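Local coordinates for CBS domain protein (PDB 7LZG), which is of unknown function but carries paired CBS domains, modules that in related proteins often sense adenosine-containing ligands and regulate their partners, at residues I31-D37 against M83-V89; D68-Y72 against V89-K93. All blocks are in the same frame, centred on the assembly; numbering follows the deposited sequence.

Contact 1: I31-D37 against M83-V89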
loop_
_atom_site.group_PDB
_atom_site.type_symbol
_atom_site.label_atom_id
_atom_site.label_comp_id
_atom_site.label_asym_id
_atom_site.label_seq_id
_atom_site.Cartn_x
_atom_site.Cartn_y
_atom_site.Cartn_z
ATOM N N ILE B 31 19.070 5.142 -7.902
ATOM C CA ILE B 31 19.551 6.258 -8.707
ATOM C C ILE B 31 18.716 6.361 -9.976
ATOM O O ILE B 31 18.274 5.354 -10.543
ATOM C CB ILE B 31 21.045 6.106 -9.049
ATOM C CG1 ILE B 31 21.379 4.647 -9.367
ATOM C CG2 ILE B 31 21.913 6.663 -7.932
ATOM C CD1 ILE B 31 22.809 4.433 -9.813
ATOM N N ASP B 32 18.506 7.596 -10.434
ATOM C CA ASP B 32 17.689 7.817 -11.622
ATOM C C ASP B 32 18.330 7.254 -12.885
ATOM O O ASP B 32 17.638 7.098 -13.896
ATOM C CB ASP B 32 17.406 9.311 -11.794
ATOM C CG ASP B 32 18.667 10.156 -11.772
ATOM O OD1 ASP B 32 19.757 9.602 -11.512
ATOM O OD2 ASP B 32 18.564 11.378 -12.016
ATOM N N THR B 33 19.622 6.938 -12.848
ATOM C CA THR B 33 20.330 6.394 -13.998
ATOM C C THR B 33 20.345 4.870 -14.021
ATOM O O THR B 33 20.913 4.286 -14.950
ATOM C CB THR B 33 21.766 6.924 -14.029
ATOM O OG1 THR B 33 22.448 6.525 -12.833
ATOM C CG2 THR B 33 21.762 8.441 -14.122
ATOM N N HIS B 34 19.747 4.218 -13.026
ATOM C CA HIS B 34 19.624 2.767 -13.047
ATOM C C HIS B 34 18.764 2.338 -14.230
ATOM O O HIS B 34 17.727 2.941 -14.512
ATOM C CB HIS B 34 19.010 2.274 -11.736
ATOM C CG HIS B 34 19.142 0.798 -11.521
ATOM N ND1 HIS B 34 20.164 0.243 -10.782
ATOM C CD2 HIS B 34 18.381 -0.238 -11.946
ATOM C CE1 HIS B 34 20.027 -1.070 -10.761
ATOM N NE2 HIS B 34 18.954 -1.388 -11.461
ATOM N N ASN B 35 19.204 1.300 -14.935
ATOM C CA ASN B 35 18.469 0.858 -16.112
ATOM C C ASN B 35 17.171 0.171 -15.698
ATOM O O ASN B 35 17.115 -0.536 -14.689
ATOM C CB ASN B 35 19.327 -0.072 -16.974
ATOM C CG ASN B 35 19.653 -1.382 -16.288
ATOM O OD1 ASN B 35 18.957 -2.382 -16.473
ATOM N ND2 ASN B 35 20.722 -1.388 -15.500
ATOM N N ALA B 36 16.119 0.395 -16.489
ATOM C CA ALA B 36 14.785 -0.063 -16.120
ATOM C C ALA B 36 14.656 -1.579 -16.120
ATOM O O ALA B 36 13.706 -2.104 -15.530
ATOM C CB ALA B 36 13.745 0.544 -17.062
ATOM N N ASP B 37 15.578 -2.295 -16.765
ATOM C CA ASP B 37 15.486 -3.751 -16.796
ATOM C C ASP B 37 15.872 -4.356 -15.452
ATOM O O ASP B 37 15.135 -5.180 -14.896
ATOM C CB ASP B 37 16.367 -4.311 -17.913
ATOM C CG ASP B 37 16.205 -5.809 -18.084
ATOM O OD1 ASP B 37 15.131 -6.238 -18.556
ATOM O OD2 ASP B 37 17.151 -6.555 -17.748
HETATM N N MSE B 83 15.597 -1.448 -22.716
HETATM C CA MSE B 83 15.509 -1.016 -21.330
HETATM C C MSE B 83 16.744 -1.368 -20.514
HETATM O O MSE B 83 16.864 -0.967 -19.358
HETATM C CB MSE B 83 14.261 -1.598 -20.687
HETATM C CG MSE B 83 13.020 -0.919 -21.199
HETATM SE SE MSE B 83 11.424 -1.408 -20.239
HETATM C CE MSE B 83 10.442 0.232 -20.534
ATOM N N ALA B 84 17.667 -2.116 -21.118
ATOM C CA ALA B 84 18.999 -2.213 -20.539
ATOM C C ALA B 84 19.770 -0.909 -20.681
ATOM O O ALA B 84 20.801 -0.737 -20.024
ATOM C CB ALA B 84 19.779 -3.356 -21.188
ATOM N N ASP B 85 19.283 0.008 -21.517
ATOM C CA ASP B 85 19.911 1.300 -21.737
ATOM C C ASP B 85 19.018 2.461 -21.318
ATOM O O ASP B 85 19.456 3.615 -21.389
ATOM C CB ASP B 85 20.299 1.444 -23.218
ATOM C CG ASP B 85 21.311 2.547 -23.456
ATOM O OD1 ASP B 85 22.463 2.408 -22.995
ATOM O OD2 ASP B 85 20.955 3.549 -24.110
ATOM N N THR B 86 17.793 2.190 -20.870
ATOM C CA THR B 86 16.844 3.233 -20.500
ATOM C C THR B 86 16.921 3.517 -19.006
ATOM O O THR B 86 16.753 2.609 -18.186
ATOM C CB THR B 86 15.417 2.822 -20.865
ATOM O OG1 THR B 86 15.369 2.391 -22.231
ATOM C CG2 THR B 86 14.466 3.991 -20.670
ATOM N N ASP B 87 17.150 4.781 -18.658
ATOM C CA ASP B 87 17.140 5.188 -17.260
ATOM C C ASP B 87 15.717 5.191 -16.710
ATOM O O ASP B 87 14.751 5.458 -17.430
ATOM C CB ASP B 87 17.762 6.575 -17.106
ATOM C CG ASP B 87 19.200 6.624 -17.580
ATOM O OD1 ASP B 87 19.754 5.554 -17.914
ATOM O OD2 ASP B 87 19.778 7.731 -17.620
ATOM N N ILE B 88 15.594 4.897 -15.412
ATOM C CA ILE B 88 14.285 4.873 -14.765
ATOM C C ILE B 88 13.703 6.261 -14.559
ATOM O O ILE B 88 12.508 6.381 -14.262
ATOM C CB ILE B 88 14.336 4.157 -13.400
ATOM C CG1 ILE B 88 15.284 4.879 -12.443
ATOM C CG2 ILE B 88 14.725 2.695 -13.569
ATOM C CD1 ILE B 88 15.240 4.339 -11.030
ATOM N N VAL B 89 14.514 7.314 -14.702
ATOM C CA VAL B 89 14.007 8.674 -14.542
ATOM C C VAL B 89 12.964 8.991 -15.604
ATOM O O VAL B 89 12.059 9.805 -15.375
ATOM C CB VAL B 89 15.175 9.681 -14.573
ATOM C CG1 VAL B 89 15.906 9.614 -15.906
ATOM C CG2 VAL B 89 14.680 11.093 -14.289
#
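His34 and Ala36 meet the loop residues Thr86 to Ile88 through their backbones. Ala36 N donates to Thr86 O at 2.9 Å, and Ile88 N donates to His34 O at 3.0 Å. They flank Asn35 and Asp87, which form a single antiparallel bridge of the non-hydrogen-bonded kind, where Asn35 CA also turns its hydrogen to Thr86 O at 3.2 Å. The lone bridge is a worked example of a short backbone clasp, here in a CBS-domain protein, tying the 83-89 loop to the loop that enters helix 36-45. Two further backbone bonds extend it. Asp32 O receives Val89 N, whereas Asp37 N reaches Met83 O from 53° above that carbonyl's plane. Ile31 O takes His34 N in a type I turn. Asn35 spends its polar end elsewhere: with CG held between the backbone N and carbonyl carbon (chi1 66°), OD1 N-caps the helix at His38 N. Thr86 OG1 likewise bonds Ile82 O. Apolar contacts accompany the bonds, Ala36 CB lying 4.2 Å from both Met83 CB and Ile88 CG2, Met83 being selenomethionine.

Contact 2: D68-Y72 against V89-K93; sequences DIMAY and VHMTK
Asp68 OD2 is gripped twice, by a salt bridge from Arg50 NH2 and by the backbone N of Gly65, so the carboxylate is held towards Arg50 and the end of strand 60-65. Of its side chain, CB comes nearest the other segment, 3.5 Å from Met91 O. With the acid's polar end engaged there, packing of selenomethionine Met91 dominates the contact. The side chain bends at chi2 and again at chi3 (67°), bringing the methyl over the tyrosine. CE sits over one face of the Tyr72 ring, 3.8 Å from the centroid and displaced towards the rim, in a CH-pi contact. The selenium approaches the same ring obliquely, making this a Met-aromatic pair, and rests against Ile69 CG1 at 3.9 Å. Met91 CB meets another part of the ring, 3.6 Å from Tyr72 CD2. His90 O lies obliquely to the ring, 3.2 Å from Tyr72 CE2, while Tyr72 OH comes to 3.7 Å from His90 CB. Met91 thus packs between helix 66-76, Ala36 at the start of helix 36-45 and Ile64 of strand 60-65, while the far side of helix 66-76 packs Met70 and Ala71 on Ser44 of the second subunit.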
loop_
_atom_site.group_PDB
_atom_site.type_symbol
_atom_site.label_atom_id
_atom_site.label_comp_id
_atom_site.label_asym_id
_atom_site.label_seq_id
_atom_site.Cartn_x
_atom_site.Cartn_y
_atom_site.Cartn_z
ATOM N N ASP B 68 4.812 1.653 -12.897
ATOM C CA ASP B 68 5.420 2.714 -13.691
ATOM C C ASP B 68 6.332 2.141 -14.767
ATOM O O ASP B 68 6.310 2.595 -15.917
ATOM C CB ASP B 68 6.191 3.665 -12.778
ATOM C CG ASP B 68 5.315 4.267 -11.697
ATOM O OD1 ASP B 68 4.271 4.862 -12.039
ATOM O OD2 ASP B 68 5.661 4.132 -10.504
ATOM N N ILE B 69 7.133 1.135 -14.415
ATOM C CA ILE B 69 8.002 0.499 -15.398
ATOM C C ILE B 69 7.182 -0.292 -16.408
ATOM O O ILE B 69 7.429 -0.226 -17.618
ATOM C CB ILE B 69 9.039 -0.390 -14.688
ATOM C CG1 ILE B 69 9.867 0.445 -13.710
ATOM C CG2 ILE B 69 9.934 -1.086 -15.703
ATOM C CD1 ILE B 69 10.970 -0.327 -13.027
HETATM N N MSE B 70 6.192 -1.043 -15.934
HETATM C CA MSE B 70 5.397 -1.903 -16.803
HETATM C C MSE B 70 4.555 -1.100 -17.788
HETATM O O MSE B 70 4.512 -1.415 -18.976
HETATM C CB MSE B 70 4.497 -2.816 -15.967
HETATM C CG MSE B 70 4.668 -4.294 -16.268
HETATM SE SE MSE B 70 6.542 -4.844 -16.271
HETATM C CE MSE B 70 7.019 -4.343 -14.448
ATOM N N ALA B 71 3.885 -0.058 -17.287
ATOM C CA ALA B 71 3.064 0.775 -18.161
ATOM C C ALA B 71 3.915 1.564 -19.146
ATOM O O ALA B 71 3.457 1.866 -20.254
ATOM C CB ALA B 71 2.198 1.721 -17.330
ATOM N N TYR B 72 5.146 1.907 -18.764
ATOM C CA TYR B 72 6.037 2.605 -19.683
ATOM C C TYR B 72 6.437 1.708 -20.848
ATOM O O TYR B 72 6.503 2.164 -21.995
ATOM C CB TYR B 72 7.268 3.107 -18.926
ATOM C CG TYR B 72 8.219 3.956 -19.741
ATOM C CD1 TYR B 72 9.246 3.372 -20.468
ATOM C CD2 TYR B 72 8.103 5.340 -19.769
ATOM C CE1 TYR B 72 10.123 4.131 -21.207
ATOM C CE2 TYR B 72 8.981 6.116 -20.509
ATOM C CZ TYR B 72 9.989 5.501 -21.227
ATOM O OH TYR B 72 10.872 6.249 -21.968
ATOM N N VAL B 89 14.514 7.314 -14.702
ATOM C CA VAL B 89 14.007 8.674 -14.542
ATOM C C VAL B 89 12.964 8.991 -15.604
ATOM O O VAL B 89 12.059 9.805 -15.375
ATOM C CB VAL B 89 15.175 9.681 -14.573
ATOM C CG1 VAL B 89 15.906 9.614 -15.906
ATOM C CG2 VAL B 89 14.680 11.093 -14.289
ATOM N N HIS B 90 13.055 8.349 -16.770
ATOM C CA HIS B 90 12.076 8.573 -17.825
ATOM C C HIS B 90 10.705 8.007 -17.485
ATOM O O HIS B 90 9.745 8.274 -18.217
ATOM C CB HIS B 90 12.576 7.972 -19.139
ATOM C CG HIS B 90 13.785 8.659 -19.695
ATOM N ND1 HIS B 90 13.907 10.031 -19.735
ATOM C CD2 HIS B 90 14.927 8.164 -20.224
ATOM C CE1 HIS B 90 15.072 10.351 -20.270
ATOM N NE2 HIS B 90 15.710 9.237 -20.575
HETATM N N MSE B 91 10.588 7.244 -16.404
HETATM C CA MSE B 91 9.305 6.689 -15.993
HETATM C C MSE B 91 9.080 6.891 -14.503
HETATM O O MSE B 91 8.113 6.386 -13.934
HETATM C CB MSE B 91 9.227 5.205 -16.340
HETATM C CG MSE B 91 10.207 4.341 -15.572
HETATM SE SE MSE B 91 10.795 2.824 -16.637
HETATM C CE MSE B 91 11.795 3.803 -17.995
ATOM N N THR B 92 9.989 7.626 -13.870
ATOM C CA THR B 92 9.826 7.961 -12.465
ATOM C C THR B 92 8.692 8.964 -12.306
ATOM O O THR B 92 8.589 9.927 -13.072
ATOM C CB THR B 92 11.128 8.528 -11.901
ATOM O OG1 THR B 92 12.177 7.566 -12.070
ATOM C CG2 THR B 92 10.980 8.846 -10.424
ATOM N N LYS B 93 7.826 8.727 -11.324
ATOM C CA LYS B 93 6.695 9.615 -11.071
ATOM C C LYS B 93 7.202 10.831 -10.310
ATOM O O LYS B 93 7.424 10.777 -9.098
ATOM C CB LYS B 93 5.598 8.891 -10.300
ATOM C CG LYS B 93 4.323 9.705 -10.135
ATOM C CD LYS B 93 3.282 8.947 -9.327
ATOM C CE LYS B 93 2.045 9.797 -9.079
ATOM N NZ LYS B 93 1.057 9.097 -8.209
#

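In the fold
The two contacts show one loop, 83-93, engaging the helices 36-45 and 66-76 in two ways. Contact 1 is a polar clasp of backbone groups with an exposed margin, whereas contact 2, some 10 Å away between centres, relies on a buried selenomethionine and the packing of side chains against a helix. They share Val89, and their segments alternate along the chain. The loop meets the entry of helix 36-45 in contact 1 and the side of helix 66-76 in contact 2. Packing joins them directly, for Met83 of contact 1 touches the Tyr72 ring. Contact 2 lies nearer the chain's centre, and of the segments in the two contacts only 68-72 reaches the second subunit.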